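Local coordinates for protein SSD1 (Saccharomyces cerevisiae S288C, PDB 7AM1) that binds mRNA untranslated regions and represses translation as a non-enzymatic member of the RNase II family, with a role in the control of G1 phase, at residues Asp530-Val535 with Leu540-Gly545; Gly569-Leu574 with Thr683-Asp688. All blocks are in the same frame, centred on the assembly; numbering follows the deposited sequence.

Interaction 1. Residues Asp530-Val535 with Leu540-Gly545; sequences DEKVKV and LDRTLG
Two torsion patterns bring Lys532 and Arg542 together: the lysine is extended from CG outward, whereas the arginine bends at chi2 (-74°), which turns one face of its guanidinium to the lysine chain. The two side chains then run across one another at a slant. Lys532 CE stands over the centre of the flat group, 3.5 Å from Arg542 CZ, and Lys532 CG lies 3.5 Å from Arg542 NH1. Because a methylene and not the ammonium covers the guanidinium, the two like charges are probably easier to accommodate; Lys532 NZ stays 4.6 Å from Arg542 NE. That ammonium passes beyond the arginine and donates to the backbone, with Lys532 NZ 2.9 Å from Asp541 O and the C=O...N angle bent to 137°. A salt bridge to Asp536 gives the same nitrogen an anionic partner, which would be expected to offset the nearby positive charge. The guanidinium is fixed in turn by its edge: Arg542 NE bonds to Ser523, and Arg542 NH2 donates to an in-plane water, 2.7 Å away, that passes a hydrogen bond on to Asp530 O. The contact thus ties together the two ends of the loop in the RNB domain that joins helix 523-529 to helix 544-568, while Glu531 and Val535 pack against helix 689-725.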
ATOM      1  N   ASP A 530      -0.356   4.029   7.269  1.00 33.16           N
ATOM      2  CA  ASP A 530       0.223   5.284   6.814  1.00 34.22           C
ATOM      3  C   ASP A 530       1.140   4.997   5.636  1.00 33.72           C
ATOM      4  O   ASP A 530       1.451   3.844   5.331  1.00 33.66           O
ATOM      5  CB  ASP A 530       0.971   5.956   7.975  1.00 35.98           C
ATOM      6  CG  ASP A 530       1.104   7.455   7.817  1.00 38.46           C
ATOM      7  OD1 ASP A 530       0.485   8.036   6.904  1.00 39.19           O
ATOM      8  OD2 ASP A 530       1.853   8.051   8.625  1.00 40.39           O
ATOM      9  N   GLU A 531       1.560   6.063   4.965  1.00 33.32           N
ATOM     10  CA  GLU A 531       2.507   5.957   3.866  1.00 33.66           C
ATOM     11  C   GLU A 531       3.872   6.482   4.291  1.00 33.82           C
ATOM     12  O   GLU A 531       3.989   7.322   5.187  1.00 35.71           O
ATOM     13  CB  GLU A 531       2.028   6.740   2.641  1.00 32.68           C
ATOM     14  CG  GLU A 531       0.631   6.368   2.161  1.00 33.69           C
ATOM     15  CD  GLU A 531      -0.467   7.081   2.924  1.00 33.54           C
ATOM     16  OE1 GLU A 531      -1.289   6.388   3.560  1.00 32.55           O
ATOM     17  OE2 GLU A 531      -0.505   8.335   2.894  1.00 33.86           O
ATOM     18  N   LYS A 532       4.903   6.011   3.594  1.00 32.64           N
ATOM     19  CA  LYS A 532       6.248   6.520   3.809  1.00 33.62           C
ATOM     20  C   LYS A 532       6.342   7.953   3.301  1.00 34.48           C
ATOM     21  O   LYS A 532       5.675   8.338   2.335  1.00 35.87           O
ATOM     22  CB  LYS A 532       7.284   5.665   3.080  1.00 33.13           C
ATOM     23  CG  LYS A 532       7.504   4.280   3.651  1.00 32.94           C
ATOM     24  CD  LYS A 532       8.664   3.595   2.932  1.00 34.42           C
ATOM     25  CE  LYS A 532       9.001   2.259   3.561  1.00 35.03           C
ATOM     26  NZ  LYS A 532      10.047   1.548   2.779  1.00 36.43           N
ATOM     27  N   VAL A 533       7.174   8.745   3.974  1.00 31.85           N
ATOM     28  CA  VAL A 533       7.506  10.097   3.540  1.00 33.04           C
ATOM     29  C   VAL A 533       8.761  10.005   2.683  1.00 33.76           C
ATOM     30  O   VAL A 533       8.766  10.413   1.518  1.00 32.99           O
ATOM     31  CB  VAL A 533       7.705  11.039   4.741  1.00 34.05           C
ATOM     32  CG1 VAL A 533       8.235  12.395   4.285  1.00 34.11           C
ATOM     33  CG2 VAL A 533       6.401  11.198   5.510  1.00 34.87           C
ATOM     34  N   LYS A 534       9.837   9.464   3.253  1.00 36.23           N
ATOM     35  CA  LYS A 534      11.005   9.081   2.467  1.00 37.57           C
ATOM     36  C   LYS A 534      10.722   7.701   1.892  1.00 36.31           C
ATOM     37  O   LYS A 534      10.602   6.726   2.640  1.00 35.98           O
ATOM     38  CB  LYS A 534      12.269   9.078   3.320  1.00 40.78           C
ATOM     39  CG  LYS A 534      13.565   9.086   2.504  1.00 45.14           C
ATOM     40  CD  LYS A 534      13.953   7.719   1.971  1.00 49.91           C
ATOM     41  CE  LYS A 534      15.059   7.831   0.912  1.00 55.16           C
ATOM     42  NZ  LYS A 534      14.529   8.154  -0.449  1.00 58.03           N
ATOM     43  N   VAL A 535      10.599   7.608   0.581  1.00 37.23           N
ATOM     44  CA  VAL A 535      10.186   6.361  -0.049  1.00 37.92           C
ATOM     45  C   VAL A 535      11.414   5.553  -0.440  1.00 38.26           C
ATOM     46  O   VAL A 535      12.416   6.096  -0.919  1.00 40.30           O
ATOM     47  CB  VAL A 535       9.285   6.633  -1.269  1.00 39.84           C
ATOM     48  CG1 VAL A 535       8.620   5.349  -1.719  1.00 41.19           C
ATOM     49  CG2 VAL A 535       8.229   7.684  -0.939  1.00 39.62           C
ATOM     50  N   LEU A 540       9.770  -3.167   1.946  1.00 35.49           N
ATOM     51  CA  LEU A 540      10.107  -3.844   3.192  1.00 35.65           C
ATOM     52  C   LEU A 540      11.111  -3.067   4.036  1.00 33.63           C
ATOM     53  O   LEU A 540      11.260  -3.364   5.225  1.00 32.73           O
ATOM     54  CB  LEU A 540      10.661  -5.237   2.886  1.00 37.09           C
ATOM     55  CG  LEU A 540       9.704  -6.203   2.184  1.00 39.08           C
ATOM     56  CD1 LEU A 540      10.420  -7.508   1.833  1.00 39.22           C
ATOM     57  CD2 LEU A 540       8.477  -6.478   3.044  1.00 40.06           C
ATOM     58  N   ASP A 541      11.801  -2.084   3.458  1.00 33.08           N
ATOM     59  CA  ASP A 541      12.847  -1.378   4.184  1.00 33.64           C
ATOM     60  C   ASP A 541      12.250  -0.517   5.296  1.00 34.43           C
ATOM     61  O   ASP A 541      11.271   0.211   5.084  1.00 34.33           O
ATOM     62  CB  ASP A 541      13.664  -0.497   3.233  1.00 34.98           C
ATOM     63  CG  ASP A 541      14.611  -1.290   2.332  1.00 36.86           C
ATOM     64  OD1 ASP A 541      14.642  -2.540   2.388  1.00 37.23           O
ATOM     65  OD2 ASP A 541      15.339  -0.639   1.553  1.00 37.88           O
ATOM     66  N   ARG A 542      12.835  -0.620   6.488  1.00 34.56           N
ATOM     67  CA  ARG A 542      12.582   0.283   7.602  1.00 35.48           C
ATOM     68  C   ARG A 542      13.882   0.351   8.395  1.00 37.48           C
ATOM     69  O   ARG A 542      14.538  -0.677   8.585  1.00 39.93           O
ATOM     70  CB  ARG A 542      11.453  -0.194   8.520  1.00 35.19           C
ATOM     71  CG  ARG A 542      10.113  -0.411   7.862  1.00 35.82           C
ATOM     72  CD  ARG A 542       9.412   0.892   7.513  1.00 34.98           C
ATOM     73  NE  ARG A 542       8.149   0.619   6.837  1.00 34.61           N
ATOM     74  CZ  ARG A 542       7.234   1.535   6.543  1.00 33.94           C
ATOM     75  NH1 ARG A 542       7.431   2.810   6.854  1.00 32.97           N
ATOM     76  NH2 ARG A 542       6.118   1.173   5.930  1.00 34.70           N
ATOM     77  N   THR A 543      14.257   1.547   8.841  1.00 36.67           N
ATOM     78  CA  THR A 543      15.458   1.713   9.648  1.00 36.51           C
ATOM     79  C   THR A 543      15.100   1.824  11.126  1.00 36.51           C
ATOM     80  O   THR A 543      13.976   2.166  11.500  1.00 35.70           O
ATOM     81  CB  THR A 543      16.258   2.952   9.228  1.00 37.52           C
ATOM     82  OG1 THR A 543      15.531   4.138   9.570  1.00 36.93           O
ATOM     83  CG2 THR A 543      16.533   2.943   7.734  1.00 39.01           C
ATOM     84  N   LEU A 544      16.098   1.546  11.966  1.00 35.71           N
ATOM     85  CA  LEU A 544      15.927   1.693  13.405  1.00 36.84           C
ATOM     86  C   LEU A 544      15.484   3.103  13.763  1.00 36.27           C
ATOM     87  O   LEU A 544      14.572   3.285  14.576  1.00 35.13           O
ATOM     88  CB  LEU A 544      17.232   1.333  14.113  1.00 37.73           C
ATOM     89  CG  LEU A 544      17.291   1.522  15.628  1.00 37.91           C
ATOM     90  CD1 LEU A 544      16.160   0.754  16.292  1.00 38.92           C
ATOM     91  CD2 LEU A 544      18.644   1.074  16.173  1.00 39.18           C
ATOM     92  N   GLY A 545      16.109   4.115  13.158  1.00 38.93           N
ATOM     93  CA  GLY A 545      15.737   5.488  13.459  1.00 40.38           C
ATOM     94  C   GLY A 545      14.271   5.759  13.188  1.00 41.13           C
ATOM     95  O   GLY A 545      13.571   6.355  14.012  1.00 41.08           O
TER
HETATM   96  O   HOH W   1       4.186   2.836   4.964  1.00 31.78           O

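Interaction 2. Residues Gly569-Leu574 with Thr683-Asp688; sequences GDLALL and TPYTED
The ring of Tyr685 meets Leu571 at its edge, near the ring plane, with Leu571 CD1 3.6 Å from Tyr685 CD2. Over one face lies the backbone Glu687 N, 4.1 Å above the plane and displaced toward the rim. The aromatic group is therefore approached by a methyl at its side and by its own chain from above, an example of apolar packing made through the edge of a ring. Leu571 reaches it with more than its tip: Leu571 CB is 4.1 Å from Tyr685 CE2, and the two side chains slant across each other. The leucine fork also meets the peptide carbonyl farther along, Leu571 CD1 lying 3.6 Å and Leu571 CD2 3.8 Å from Glu687 O. These are van der Waals contacts, and the touch between the segments is purely one of packing. Chi1 of -173° puts Tyr685 CG anti to the backbone N, the setting in which its CD2 edge meets Leu571. The tyrosine hydroxyl is hydrogen-bonded to Gln675, which also accepts from Leu573 N and so links both segments through helix 668-681. Leu571 sits in the short 3-10 turn between helix 544-568 and strand 573-576, the partner of strand 635-638. Tyr685 belongs to the connection from helix 668-681 to helix 689-725; Met689 and Leu692 of the latter pack against Leu571 and Tyr685 respectively.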
ATOM      1  N   GLY A 569     -16.215  12.913  22.892  1.00 46.90           N
ATOM      2  CA  GLY A 569     -17.098  11.779  22.688  1.00 45.21           C
ATOM      3  C   GLY A 569     -17.452  11.563  21.228  1.00 44.20           C
ATOM      4  O   GLY A 569     -16.576  11.413  20.371  1.00 43.72           O
ATOM      5  N   ASP A 570     -18.757  11.590  20.933  1.00 46.86           N
ATOM      6  CA  ASP A 570     -19.272  11.134  19.648  1.00 48.28           C
ATOM      7  C   ASP A 570     -18.745  11.919  18.452  1.00 47.40           C
ATOM      8  O   ASP A 570     -18.827  11.421  17.323  1.00 48.18           O
ATOM      9  CB  ASP A 570     -20.803  11.204  19.656  1.00 53.34           C
ATOM     10  CG  ASP A 570     -21.438  10.080  20.446  1.00 57.58           C
ATOM     11  OD1 ASP A 570     -20.699   9.207  20.940  1.00 58.39           O
ATOM     12  OD2 ASP A 570     -22.682  10.059  20.553  1.00 60.80           O
ATOM     13  N   LEU A 571     -18.197  13.113  18.656  1.00 47.06           N
ATOM     14  CA  LEU A 571     -17.690  13.907  17.542  1.00 47.54           C
ATOM     15  C   LEU A 571     -16.204  13.679  17.256  1.00 46.60           C
ATOM     16  O   LEU A 571     -15.685  14.240  16.282  1.00 47.47           O
ATOM     17  CB  LEU A 571     -17.946  15.399  17.800  1.00 48.49           C
ATOM     18  CG  LEU A 571     -19.410  15.837  17.899  1.00 50.53           C
ATOM     19  CD1 LEU A 571     -19.494  17.357  18.035  1.00 52.25           C
ATOM     20  CD2 LEU A 571     -20.241  15.361  16.716  1.00 50.17           C
ATOM     21  N   ALA A 572     -15.519  12.850  18.045  1.00 42.90           N
ATOM     22  CA  ALA A 572     -14.091  12.636  17.848  1.00 40.74           C
ATOM     23  C   ALA A 572     -13.810  11.982  16.499  1.00 39.54           C
ATOM     24  O   ALA A 572     -14.481  11.028  16.097  1.00 39.34           O
ATOM     25  CB  ALA A 572     -13.525  11.759  18.970  1.00 40.70           C
ATOM     26  N   LEU A 573     -12.805  12.504  15.796  1.00 39.34           N
ATOM     27  CA  LEU A 573     -12.298  11.875  14.579  1.00 39.62           C
ATOM     28  C   LEU A 573     -11.209  10.897  15.000  1.00 37.91           C
ATOM     29  O   LEU A 573     -10.158  11.305  15.504  1.00 39.16           O
ATOM     30  CB  LEU A 573     -11.763  12.906  13.591  1.00 42.43           C
ATOM     31  CG  LEU A 573     -11.334  12.345  12.224  1.00 45.83           C
ATOM     32  CD1 LEU A 573     -11.052  13.486  11.261  1.00 48.33           C
ATOM     33  CD2 LEU A 573     -10.119  11.420  12.287  1.00 45.81           C
ATOM     34  N   LEU A 574     -11.478   9.613  14.831  1.00 35.95           N
ATOM     35  CA  LEU A 574     -10.602   8.537  15.254  1.00 35.71           C
ATOM     36  C   LEU A 574     -10.172   7.730  14.031  1.00 38.60           C
ATOM     37  O   LEU A 574     -10.559   8.021  12.897  1.00 39.19           O
ATOM     38  CB  LEU A 574     -11.319   7.665  16.286  1.00 37.19           C
ATOM     39  CG  LEU A 574     -11.764   8.410  17.551  1.00 37.81           C
ATOM     40  CD1 LEU A 574     -12.590   7.503  18.453  1.00 38.08           C
ATOM     41  CD2 LEU A 574     -10.564   8.954  18.302  1.00 38.54           C
ATOM     42  N   THR A 683     -13.632  24.916  24.913  1.00 75.66           N
ATOM     43  CA  THR A 683     -14.575  25.704  24.138  1.00 76.55           C
ATOM     44  C   THR A 683     -15.598  24.789  23.475  1.00 75.82           C
ATOM     45  O   THR A 683     -15.316  23.613  23.221  1.00 72.49           O
ATOM     46  CB  THR A 683     -13.855  26.507  23.062  1.00 78.07           C
ATOM     47  OG1 THR A 683     -13.461  25.636  21.997  1.00 78.78           O
ATOM     48  CG2 THR A 683     -12.619  27.170  23.631  1.00 78.63           C
ATOM     49  N   PRO A 684     -16.794  25.296  23.179  1.00 81.14           N
ATOM     50  CA  PRO A 684     -17.815  24.431  22.572  1.00 81.66           C
ATOM     51  C   PRO A 684     -17.393  23.996  21.177  1.00 78.92           C
ATOM     52  O   PRO A 684     -16.986  24.815  20.350  1.00 80.85           O
ATOM     53  CB  PRO A 684     -19.070  25.312  22.542  1.00 84.54           C
ATOM     54  CG  PRO A 684     -18.581  26.713  22.634  1.00 85.55           C
ATOM     55  CD  PRO A 684     -17.242  26.695  23.317  1.00 84.22           C
ATOM     56  N   TYR A 685     -17.469  22.692  20.936  1.00 73.06           N
ATOM     57  CA  TYR A 685     -17.181  22.104  19.632  1.00 68.75           C
ATOM     58  C   TYR A 685     -18.517  21.741  18.994  1.00 70.16           C
ATOM     59  O   TYR A 685     -19.193  20.813  19.450  1.00 70.11           O
ATOM     60  CB  TYR A 685     -16.279  20.885  19.771  1.00 63.80           C
ATOM     61  CG  TYR A 685     -15.825  20.359  18.440  1.00 60.33           C
ATOM     62  CD1 TYR A 685     -14.796  20.976  17.742  1.00 57.39           C
ATOM     63  CD2 TYR A 685     -16.450  19.265  17.862  1.00 59.30           C
ATOM     64  CE1 TYR A 685     -14.390  20.502  16.517  1.00 54.70           C
ATOM     65  CE2 TYR A 685     -16.051  18.786  16.640  1.00 56.28           C
ATOM     66  CZ  TYR A 685     -15.027  19.409  15.969  1.00 53.83           C
ATOM     67  OH  TYR A 685     -14.635  18.921  14.748  1.00 52.23           O
ATOM     68  N   THR A 686     -18.891  22.464  17.934  1.00 74.01           N
ATOM     69  CA  THR A 686     -20.249  22.419  17.400  1.00 77.61           C
ATOM     70  C   THR A 686     -20.307  21.928  15.955  1.00 75.94           C
ATOM     71  O   THR A 686     -21.213  22.302  15.206  1.00 76.51           O
ATOM     72  CB  THR A 686     -20.903  23.799  17.500  1.00 82.54           C
ATOM     73  OG1 THR A 686     -20.057  24.777  16.877  1.00 84.22           O
ATOM     74  CG2 THR A 686     -21.136  24.185  18.955  1.00 83.56           C
ATOM     75  N   GLU A 687     -19.358  21.093  15.546  1.00 73.87           N
ATOM     76  CA  GLU A 687     -19.389  20.546  14.198  1.00 73.59           C
ATOM     77  C   GLU A 687     -20.488  19.499  14.069  1.00 71.10           C
ATOM     78  O   GLU A 687     -20.744  18.721  14.993  1.00 71.17           O
ATOM     79  CB  GLU A 687     -18.038  19.935  13.834  1.00 76.18           C
ATOM     80  CG  GLU A 687     -16.906  20.942  13.792  1.00 80.52           C
ATOM     81  CD  GLU A 687     -17.124  22.013  12.742  1.00 85.38           C
ATOM     82  OE1 GLU A 687     -17.635  21.680  11.653  1.00 86.70           O
ATOM     83  OE2 GLU A 687     -16.802  23.189  13.012  1.00 87.58           O
ATOM     84  N   ASP A 688     -21.133  19.480  12.908  1.00 69.30           N
ATOM     85  CA  ASP A 688     -22.175  18.503  12.635  1.00 69.10           C
ATOM     86  C   ASP A 688     -21.554  17.119  12.497  1.00 63.45           C
ATOM     87  O   ASP A 688     -20.512  16.952  11.858  1.00 60.90           O
ATOM     88  CB  ASP A 688     -22.918  18.888  11.357  1.00 74.94           C
ATOM     89  CG  ASP A 688     -23.981  17.881  10.969  1.00 81.20           C
ATOM     90  OD1 ASP A 688     -24.411  17.091  11.835  1.00 83.60           O
ATOM     91  OD2 ASP A 688     -24.384  17.879   9.789  1.00 83.76           O
TER

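Overall arrangement
Helix 544-568 connects the two contacts: interaction 1 lies at its start, and interaction 2 just beyond its end. Helix 689-725 is a second shared neighbour, touched by side chains from both places, although the centres of the contacts are about 32 Å apart. The chemistry differs with position in this pair. Interaction 1, partly buried and about 12 Å from the centre of the chain, relies on charged side chains, with Lys532 NZ and Arg542 NE and NH2 all hydrogen-bonded, and it links neighbouring parts of a single loop. Interaction 2, at the surface about 30 Å from that centre, is an apolar touch between parts of the chain more than a hundred residues apart. The buried areas are nevertheless almost equal, 154 and 153 Å².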